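Side-chain contacts in arylalkylamine N-Acetyltransferase like 5b (Aedes aegypti, PDB 4FD4), which probably transfers acyl groups from acyl-CoA to the amine of arylalkylamines such as serotonin and dopamine, as a member of the GNAT family of N-acetyltransferases: residues F150-S155 and E177-E182; W101-K106 and E198-P203; V62-S67 and K71-S76. One frame throughout, in Å; residues are numbered along the deposited sequence.

How the contacts relate
All three contacts are buried, but they hold different elements together. Contact 3 is the beta hairpin of strands 61-66 and 71-81, and its chemistry is mainly that of backbone hydrogen bonds. Contact 1 joins helix 143-158 to the turn that follows helix 170-178 through thioether and methyl packing. Contact 2 sets a leucine and a phenylalanine of the loop before strand 209-216 against a buried carboxylate and an isoleucine of helix 99-115. Contacts 1 and 3 touch: Gln151 probably hydrogen-bonds to Ser76, and Val62 packs on Phe150 and Gln151. Contact 2 stands on the opposite side of the chain's centre from both, its nearest atoms about 16 Å from contact 1 and 14 Å from contact 3.

Contact 1: F150-S155 and E177-E182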
loop_
_atom_site.group_PDB
_atom_site.type_symbol
_atom_site.label_atom_id
_atom_site.label_comp_id
_atom_site.label_asym_id
_atom_site.label_seq_id
_atom_site.Cartn_x
_atom_site.Cartn_y
_atom_site.Cartn_z
ATOM N N PHE A 150 1.907 -12.530 -6.944
ATOM C CA PHE A 150 1.478 -12.085 -8.261
ATOM C C PHE A 150 2.147 -10.734 -8.535
ATOM O O PHE A 150 2.680 -10.515 -9.626
ATOM C CB PHE A 150 -0.060 -12.034 -8.357
ATOM C CG PHE A 150 -0.591 -11.762 -9.756
ATOM C CD1 PHE A 150 -1.352 -12.718 -10.429
ATOM C CD2 PHE A 150 -0.341 -10.542 -10.392
ATOM C CE1 PHE A 150 -1.850 -12.475 -11.726
ATOM C CE2 PHE A 150 -0.840 -10.287 -11.686
ATOM C CZ PHE A 150 -1.595 -11.249 -12.346
ATOM N N GLN A 151 2.159 -9.844 -7.542
ATOM C CA GLN A 151 2.791 -8.528 -7.738
ATOM C C GLN A 151 4.301 -8.670 -7.994
ATOM O O GLN A 151 4.874 -7.958 -8.823
ATOM C CB GLN A 151 2.506 -7.598 -6.549
ATOM C CG GLN A 151 1.063 -7.057 -6.484
ATOM C CD GLN A 151 0.787 -5.934 -7.487
ATOM O OE1 GLN A 151 1.450 -5.831 -8.521
ATOM N NE2 GLN A 151 -0.198 -5.082 -7.175
ATOM N N MET A 152 4.947 -9.587 -7.284
ATOM C CA MET A 152 6.367 -9.856 -7.538
ATOM C C MET A 152 6.616 -10.344 -8.970
ATOM O O MET A 152 7.492 -9.839 -9.665
ATOM C CB MET A 152 6.909 -10.886 -6.547
ATOM C CG MET A 152 7.143 -10.359 -5.142
ATOM S SD MET A 152 7.465 -11.704 -3.964
ATOM C CE MET A 152 8.078 -10.766 -2.560
ATOM N N ASP A 153 5.841 -11.336 -9.396
ATOM C CA ASP A 153 5.986 -11.924 -10.727
ATOM C C ASP A 153 5.754 -10.894 -11.817
ATOM O O ASP A 153 6.482 -10.831 -12.812
ATOM C CB ASP A 153 4.992 -13.085 -10.895
ATOM C CG ASP A 153 5.297 -14.248 -9.970
ATOM O OD1 ASP A 153 6.424 -14.290 -9.434
ATOM O OD2 ASP A 153 4.415 -15.115 -9.776
ATOM N N LEU A 154 4.723 -10.079 -11.613
ATOM C CA LEU A 154 4.328 -9.069 -12.574
ATOM C C LEU A 154 5.391 -7.982 -12.690
ATOM O O LEU A 154 5.804 -7.612 -13.799
ATOM C CB LEU A 154 2.987 -8.451 -12.142
ATOM C CG LEU A 154 2.408 -7.405 -13.090
ATOM C CD1 LEU A 154 2.076 -8.042 -14.447
ATOM C CD2 LEU A 154 1.154 -6.780 -12.483
ATOM N N SER A 155 5.837 -7.466 -11.547
ATOM C CA SER A 155 6.846 -6.414 -11.569
ATOM C C SER A 155 8.099 -6.962 -12.243
ATOM O O SER A 155 8.725 -6.274 -13.048
ATOM C CB SER A 155 7.142 -5.889 -10.163
ATOM O OG SER A 155 7.521 -6.933 -9.285
ATOM N N GLU A 177 8.502 -11.099 4.578
ATOM C CA GLU A 177 9.684 -11.834 5.009
ATOM C C GLU A 177 9.723 -13.213 4.362
ATOM O O GLU A 177 10.745 -13.609 3.802
ATOM C CB GLU A 177 9.727 -11.928 6.541
ATOM C CG GLU A 177 10.557 -10.818 7.191
ATOM C CD GLU A 177 9.992 -10.337 8.523
ATOM O OE1 GLU A 177 9.120 -11.026 9.101
ATOM O OE2 GLU A 177 10.422 -9.259 8.987
ATOM N N LYS A 178 8.599 -13.926 4.424
ATOM C CA LYS A 178 8.483 -15.253 3.820
ATOM C C LYS A 178 8.861 -15.259 2.341
ATOM O O LYS A 178 9.563 -16.163 1.873
ATOM C CB LYS A 178 7.061 -15.803 3.988
ATOM C CG LYS A 178 6.833 -17.144 3.292
ATOM C CD LYS A 178 5.417 -17.678 3.549
ATOM C CE LYS A 178 5.387 -19.210 3.526
ATOM N NZ LYS A 178 4.660 -19.776 2.349
ATOM N N LEU A 179 8.393 -14.255 1.604
ATOM C CA LEU A 179 8.633 -14.213 0.164
ATOM C C LEU A 179 9.955 -13.525 -0.177
ATOM O O LEU A 179 10.151 -13.066 -1.308
ATOM C CB LEU A 179 7.461 -13.571 -0.591
ATOM C CG LEU A 179 6.152 -14.370 -0.732
ATOM C CD1 LEU A 179 5.417 -14.484 0.593
ATOM C CD2 LEU A 179 5.232 -13.732 -1.779
ATOM N N GLY A 180 10.851 -13.456 0.809
ATOM C CA GLY A 180 12.225 -13.055 0.571
ATOM C C GLY A 180 12.513 -11.570 0.670
ATOM O O GLY A 180 13.571 -11.109 0.234
ATOM N N MET A 181 11.578 -10.818 1.238
ATOM C CA MET A 181 11.769 -9.385 1.429
ATOM C C MET A 181 12.439 -9.104 2.778
ATOM O O MET A 181 12.055 -9.673 3.801
ATOM C CB MET A 181 10.427 -8.651 1.328
ATOM C CG MET A 181 9.674 -8.923 0.022
ATOM S SD MET A 181 8.161 -7.953 -0.146
ATOM C CE MET A 181 8.824 -6.348 -0.584
ATOM N N GLU A 182 13.452 -8.240 2.770
ATOM C CA GLU A 182 14.131 -7.830 3.992
ATOM C C GLU A 182 13.520 -6.508 4.454
ATOM O O GLU A 182 13.452 -5.557 3.672
ATOM C CB GLU A 182 15.638 -7.659 3.724
ATOM C CG GLU A 182 16.477 -7.140 4.908
ATOM C CD GLU A 182 17.883 -6.695 4.493
ATOM O OE1 GLU A 182 18.184 -6.720 3.279
ATOM O OE2 GLU A 182 18.690 -6.317 5.377
#
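Met152, reaching out from helix 143-158, pushes its thioether end between Leu179 and Met181, which lie just beyond the end of helix 170-178. Its CB leaves the helix toward this turn, and CG, placed beside the backbone N and anti to the carbonyl carbon (chi1 -75°), carries the chain onward. Across this contact CB and CG meet nothing within 4.2 Å; contact begins at the sulfur. There Met152 SD lies 3.7 Å from Leu179 CD2, against one branch of the leucine. The chain stays extended through chi3 (167°), which delivers the methyl to the backbone of the turn. CE is the most heavily engaged atom. Met152 CE comes to 3.5 Å from Leu179 CB, a tight carbon pair, and to 3.3 Å from Leu179 O. On the other side Met152 CE lies 3.6 Å from Met181 CG and 3.7 Å from Met181 SD. One methyl is thus held between a leucine beta carbon, a carbonyl oxygen and a second methionine; the contact is van der Waals in kind, with the methyl also set against that oxygen.

The carbonyl oxygen touched by the methyl has a partner of its own, because Leu179 O accepts a hydrogen bond from Lys215 NZ. Gly180, with positive phi (89°), is the C-prime residue of a Schellman motif that ends the helix, and Gly180 N bonds to Glu177 O at 3.0 Å. On either side of it in sequence, Leu179 and Met181 both point toward Met152.

Leu179 also packs on Leu148 and Gln149 of helix 143-158, while Met152 and Met181 both touch Ile163 of strand 162-167 and Lys215 of strand 209-216. The cluster therefore lies where the two helices meet these strands of the central GNAT sheet.

Contact 2: W101-K106 and E198-P203; sequences WGDILK and EKLFEP
Asp103, on helix 99-115, and Leu200, in the irregular loop between strands 182-188 and 209-216, make the closest backbone approach, with their CA atoms 7.9 Å apart. Their side chains cross at about a right angle. Leu200 CD1 lies 3.6 Å from Asp103 CG, and Leu200 CD2 is 3.7 Å from Asp103 OD1, so both methyls press on the carboxylate. The polar work of this buried group is done elsewhere: OD1 is hydrogen-bonded to Tyr38 and OD2 forms a salt bridge with Lys99.

One residue further along each segment, Ile104 meets Phe201. The isoleucine CG1, anti to its carbonyl carbon (chi1 -69°), approaches the ring in its plane, at the edge, with Ile104 CG1 4.0 Å from Phe201 CZ. Ile34 of helix 33-37 touches both residues, and Leu200 and Glu202 make backbone bonds to Val39 and Ser37. A glycerol, probably from crystallisation, lies about 4 Å from the Ile104 side chain. The arrangement packs the loop between the last two strands of the GNAT fold on helix 99-115; in other GNAT enzymes that loop often borders the acceptor site.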
loop_
_atom_site.group_PDB
_atom_site.type_symbol
_atom_site.label_atom_id
_atom_site.label_comp_id
_atom_site.label_asym_id
_atom_site.label_seq_id
_atom_site.Cartn_x
_atom_site.Cartn_y
_atom_site.Cartn_z
ATOM N N TRP A 101 -5.640 13.715 3.927
ATOM C CA TRP A 101 -4.866 13.092 2.851
ATOM C C TRP A 101 -3.499 13.752 2.730
ATOM O O TRP A 101 -2.522 13.068 2.459
ATOM C CB TRP A 101 -5.599 13.088 1.506
ATOM C CG TRP A 101 -4.774 12.469 0.382
ATOM C CD1 TRP A 101 -4.398 13.067 -0.792
ATOM C CD2 TRP A 101 -4.204 11.153 0.359
ATOM N NE1 TRP A 101 -3.652 12.195 -1.551
ATOM C CE2 TRP A 101 -3.509 11.014 -0.860
ATOM C CE3 TRP A 101 -4.222 10.071 1.248
ATOM C CZ2 TRP A 101 -2.840 9.844 -1.217
ATOM C CZ3 TRP A 101 -3.545 8.907 0.899
ATOM C CH2 TRP A 101 -2.867 8.806 -0.324
ATOM N N GLY A 102 -3.429 15.068 2.928
ATOM C CA GLY A 102 -2.135 15.752 2.959
ATOM C C GLY A 102 -1.205 15.217 4.041
ATOM O O GLY A 102 -0.014 14.962 3.797
ATOM N N ASP A 103 -1.754 15.028 5.240
ATOM C CA ASP A 103 -0.990 14.475 6.353
ATOM C C ASP A 103 -0.511 13.054 6.066
ATOM O O ASP A 103 0.647 12.688 6.359
ATOM C CB ASP A 103 -1.818 14.479 7.650
ATOM C CG ASP A 103 -2.125 15.883 8.160
ATOM O OD1 ASP A 103 -3.075 16.007 8.971
ATOM O OD2 ASP A 103 -1.432 16.850 7.751
ATOM N N ILE A 104 -1.407 12.242 5.508
ATOM C CA ILE A 104 -1.042 10.859 5.178
ATOM C C ILE A 104 0.044 10.830 4.106
ATOM O O ILE A 104 1.016 10.071 4.207
ATOM C CB ILE A 104 -2.264 10.009 4.761
ATOM C CG1 ILE A 104 -3.166 9.777 5.977
ATOM C CG2 ILE A 104 -1.811 8.659 4.207
ATOM C CD1 ILE A 104 -4.534 9.185 5.635
ATOM N N LEU A 105 -0.113 11.678 3.101
ATOM C CA LEU A 105 0.872 11.824 2.032
ATOM C C LEU A 105 2.249 12.177 2.582
ATOM O O LEU A 105 3.257 11.613 2.142
ATOM C CB LEU A 105 0.428 12.906 1.051
ATOM C CG LEU A 105 -0.200 12.440 -0.252
ATOM C CD1 LEU A 105 -0.778 13.639 -1.013
ATOM C CD2 LEU A 105 0.844 11.712 -1.093
ATOM N N LYS A 106 2.300 13.107 3.533
ATOM C CA LYS A 106 3.579 13.421 4.187
ATOM C C LYS A 106 4.167 12.242 4.926
ATOM O O LYS A 106 5.380 12.002 4.860
ATOM C CB LYS A 106 3.441 14.607 5.143
ATOM C CG LYS A 106 3.160 15.932 4.465
ATOM C CD LYS A 106 2.796 16.946 5.533
ATOM C CE LYS A 106 2.395 18.274 4.933
ATOM N NZ LYS A 106 2.167 19.274 6.010
ATOM N N GLU A 198 3.279 17.989 15.476
ATOM C CA GLU A 198 1.970 17.450 15.838
ATOM C C GLU A 198 1.883 15.927 15.725
ATOM O O GLU A 198 2.296 15.341 14.711
ATOM C CB GLU A 198 0.894 18.093 14.965
ATOM C CG GLU A 198 -0.529 17.861 15.446
ATOM C CD GLU A 198 -1.547 18.691 14.675
ATOM O OE1 GLU A 198 -2.757 18.386 14.786
ATOM O OE2 GLU A 198 -1.140 19.646 13.968
ATOM N N LYS A 199 1.331 15.302 16.737
ATOM C CA LYS A 199 1.005 13.905 16.754
ATOM C C LYS A 199 -0.292 13.662 16.027
ATOM O O LYS A 199 -1.304 14.133 16.460
ATOM C CB LYS A 199 0.813 13.484 18.187
ATOM C CG LYS A 199 0.765 12.019 18.392
ATOM C CD LYS A 199 0.070 11.707 19.657
ATOM C CE LYS A 199 -0.311 10.297 19.680
ATOM N NZ LYS A 199 0.854 9.449 19.742
ATOM N N LEU A 200 -0.271 12.910 14.932
ATOM C CA LEU A 200 -1.447 12.839 14.067
ATOM C C LEU A 200 -2.099 11.462 14.019
ATOM O O LEU A 200 -3.194 11.308 13.489
ATOM C CB LEU A 200 -1.084 13.291 12.654
ATOM C CG LEU A 200 -0.942 14.796 12.468
ATOM C CD1 LEU A 200 -0.259 15.112 11.149
ATOM C CD2 LEU A 200 -2.302 15.470 12.560
ATOM N N PHE A 201 -1.421 10.466 14.569
ATOM C CA PHE A 201 -1.932 9.110 14.525
ATOM C C PHE A 201 -1.908 8.475 15.898
ATOM O O PHE A 201 -0.917 8.565 16.616
ATOM C CB PHE A 201 -1.132 8.278 13.522
ATOM C CG PHE A 201 -1.196 8.817 12.119
ATOM C CD1 PHE A 201 -2.241 8.468 11.277
ATOM C CD2 PHE A 201 -0.223 9.684 11.650
ATOM C CE1 PHE A 201 -2.307 8.962 9.986
ATOM C CE2 PHE A 201 -0.283 10.190 10.359
ATOM C CZ PHE A 201 -1.323 9.827 9.525
ATOM N N GLU A 202 -3.013 7.829 16.247
ATOM C CA GLU A 202 -3.188 7.228 17.558
ATOM C C GLU A 202 -3.763 5.831 17.404
ATOM O O GLU A 202 -4.961 5.625 17.589
ATOM C CB GLU A 202 -4.143 8.082 18.392
ATOM C CG GLU A 202 -3.746 8.243 19.854
ATOM C CD GLU A 202 -4.072 9.629 20.391
ATOM O OE1 GLU A 202 -3.155 10.288 20.924
ATOM O OE2 GLU A 202 -5.240 10.059 20.279
ATOM N N PRO A 203 -2.909 4.857 17.058
ATOM C CA PRO A 203 -3.431 3.506 16.828
ATOM C C PRO A 203 -3.973 2.890 18.117
ATOM O O PRO A 203 -3.224 2.732 19.094
ATOM C CB PRO A 203 -2.199 2.731 16.328
ATOM C CG PRO A 203 -1.023 3.494 16.858
ATOM C CD PRO A 203 -1.443 4.929 16.920
#

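Contact 3: V62-S67 and K71-S76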
loop_
_atom_site.group_PDB
_atom_site.type_symbol
_atom_site.label_atom_id
_atom_site.label_comp_id
_atom_site.label_asym_id
_atom_site.label_seq_id
_atom_site.Cartn_x
_atom_site.Cartn_y
_atom_site.Cartn_z
ATOM N N VAL A 62 -3.984 -5.553 -8.910
ATOM C CA VAL A 62 -4.272 -6.973 -9.023
ATOM C C VAL A 62 -5.450 -7.311 -8.118
ATOM O O VAL A 62 -5.514 -6.862 -6.976
ATOM C CB VAL A 62 -3.084 -7.857 -8.606
ATOM C CG1 VAL A 62 -3.468 -9.337 -8.717
ATOM C CG2 VAL A 62 -1.854 -7.562 -9.448
ATOM N N VAL A 63 -6.376 -8.111 -8.631
ATOM C CA VAL A 63 -7.532 -8.488 -7.860
ATOM C C VAL A 63 -7.581 -9.997 -7.759
ATOM O O VAL A 63 -7.088 -10.728 -8.646
ATOM C CB VAL A 63 -8.833 -7.953 -8.467
ATOM C CG1 VAL A 63 -8.922 -6.428 -8.309
ATOM C CG2 VAL A 63 -8.930 -8.357 -9.930
ATOM N N ALA A 64 -8.133 -10.434 -6.637
ATOM C CA ALA A 64 -8.482 -11.832 -6.421
ATOM C C ALA A 64 -10.003 -11.859 -6.474
ATOM O O ALA A 64 -10.691 -11.121 -5.734
ATOM C CB ALA A 64 -7.982 -12.308 -5.069
ATOM N N GLU A 65 -10.514 -12.707 -7.364
ATOM C CA GLU A 65 -11.921 -12.737 -7.734
ATOM C C GLU A 65 -12.507 -14.125 -7.474
ATOM O O GLU A 65 -11.879 -15.144 -7.765
ATOM C CB GLU A 65 -12.026 -12.406 -9.228
ATOM C CG GLU A 65 -13.415 -12.407 -9.838
ATOM C CD GLU A 65 -13.382 -12.079 -11.335
ATOM O OE1 GLU A 65 -14.308 -11.395 -11.826
ATOM O OE2 GLU A 65 -12.424 -12.503 -12.021
ATOM N N ASP A 66 -13.709 -14.155 -6.915
ATOM C CA ASP A 66 -14.474 -15.392 -6.759
ATOM C C ASP A 66 -15.371 -15.502 -7.990
ATOM O O ASP A 66 -16.502 -15.014 -7.987
ATOM C CB ASP A 66 -15.311 -15.322 -5.476
ATOM C CG ASP A 66 -16.146 -16.583 -5.231
ATOM O OD1 ASP A 66 -16.500 -17.282 -6.203
ATOM O OD2 ASP A 66 -16.467 -16.857 -4.057
ATOM N N SER A 67 -14.857 -16.120 -9.050
ATOM C CA SER A 67 -15.566 -16.151 -10.330
ATOM C C SER A 67 -16.957 -16.775 -10.217
ATOM O O SER A 67 -17.877 -16.384 -10.935
ATOM C CB SER A 67 -14.742 -16.879 -11.394
ATOM O OG SER A 67 -14.557 -18.242 -11.055
ATOM N N LYS A 71 -17.278 -11.776 -7.911
ATOM C CA LYS A 71 -17.026 -10.889 -6.776
ATOM C C LYS A 71 -15.530 -10.767 -6.468
ATOM O O LYS A 71 -14.818 -11.774 -6.423
ATOM C CB LYS A 71 -17.762 -11.441 -5.547
ATOM C CG LYS A 71 -17.391 -10.803 -4.216
ATOM C CD LYS A 71 -17.993 -11.603 -3.059
ATOM C CE LYS A 71 -17.728 -10.939 -1.711
ATOM N NZ LYS A 71 -18.367 -11.700 -0.596
ATOM N N PHE A 72 -15.050 -9.544 -6.251
ATOM C CA PHE A 72 -13.674 -9.369 -5.805
ATOM C C PHE A 72 -13.587 -9.745 -4.318
ATOM O O PHE A 72 -14.499 -9.457 -3.536
ATOM C CB PHE A 72 -13.202 -7.923 -6.005
ATOM C CG PHE A 72 -12.990 -7.532 -7.449
ATOM C CD1 PHE A 72 -12.924 -8.493 -8.454
ATOM C CD2 PHE A 72 -12.842 -6.187 -7.798
ATOM C CE1 PHE A 72 -12.732 -8.120 -9.778
ATOM C CE2 PHE A 72 -12.646 -5.812 -9.118
ATOM C CZ PHE A 72 -12.592 -6.772 -10.111
ATOM N N ILE A 73 -12.490 -10.372 -3.921
ATOM C CA ILE A 73 -12.307 -10.739 -2.525
ATOM C C ILE A 73 -10.893 -10.428 -2.065
ATOM O O ILE A 73 -10.517 -10.709 -0.923
ATOM C CB ILE A 73 -12.588 -12.235 -2.295
ATOM C CG1 ILE A 73 -11.672 -13.071 -3.190
ATOM C CG2 ILE A 73 -14.051 -12.539 -2.576
ATOM C CD1 ILE A 73 -11.677 -14.545 -2.865
ATOM N N GLY A 74 -10.090 -9.874 -2.966
ATOM C CA GLY A 74 -8.792 -9.375 -2.547
ATOM C C GLY A 74 -8.296 -8.341 -3.538
ATOM O O GLY A 74 -8.742 -8.327 -4.689
ATOM N N VAL A 75 -7.380 -7.484 -3.110
ATOM C CA VAL A 75 -6.843 -6.473 -4.033
ATOM C C VAL A 75 -5.455 -6.051 -3.582
ATOM O O VAL A 75 -5.153 -6.045 -2.386
ATOM C CB VAL A 75 -7.784 -5.251 -4.139
ATOM C CG1 VAL A 75 -7.990 -4.630 -2.748
ATOM C CG2 VAL A 75 -7.240 -4.165 -5.162
ATOM N N SER A 76 -4.592 -5.742 -4.548
ATOM C CA SER A 76 -3.268 -5.214 -4.257
ATOM C C SER A 76 -2.968 -4.108 -5.254
ATOM O O SER A 76 -3.140 -4.279 -6.459
ATOM C CB SER A 76 -2.190 -6.288 -4.344
ATOM O OG SER A 76 -0.910 -5.702 -4.101
#
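Val62 and Ser76 satisfy both of each other's backbone groups: Val62 N gives to Ser76 O at 2.9 Å, and Ser76 N to Val62 O at 2.8 Å. Ala64 N reaches Gly74 O at 2.9 Å, but from 52° above the carbonyl plane. Ala64 O is gripped twice, by Ile73 N at 2.7 Å in a nearly straight bond (174°) and by Gly74 N at 3.1 Å in a more bent one. Asp66 N bonds to Lys71 O at 2.7 Å, while the return bond from Lys71 N to Asp66 O is weak. Val63 and Glu65 make backbone bonds to Arg10 and Val8 of strand 7-11, Ile73 and Val75 to Asp135 and Ala133.

The polar ends of the side chains find partners in neighbouring elements: Glu65 OE2 forms a salt bridge with Arg10, Asp66 OD2 is hydrogen-bonded to Tyr138 OH, and Ser76 OG to Ile131 O and Gln151 NE2. On the face that carries Glu65, Val63 CG1, anti to its carbonyl carbon (chi1 -70°), makes a CH-pi contact over the Phe72 ring, 4.0 Å from its centroid. Ile73 and Gly74 facing Ala64 define a classic beta bulge, set here in the antiparallel hairpin of the GNAT sheet.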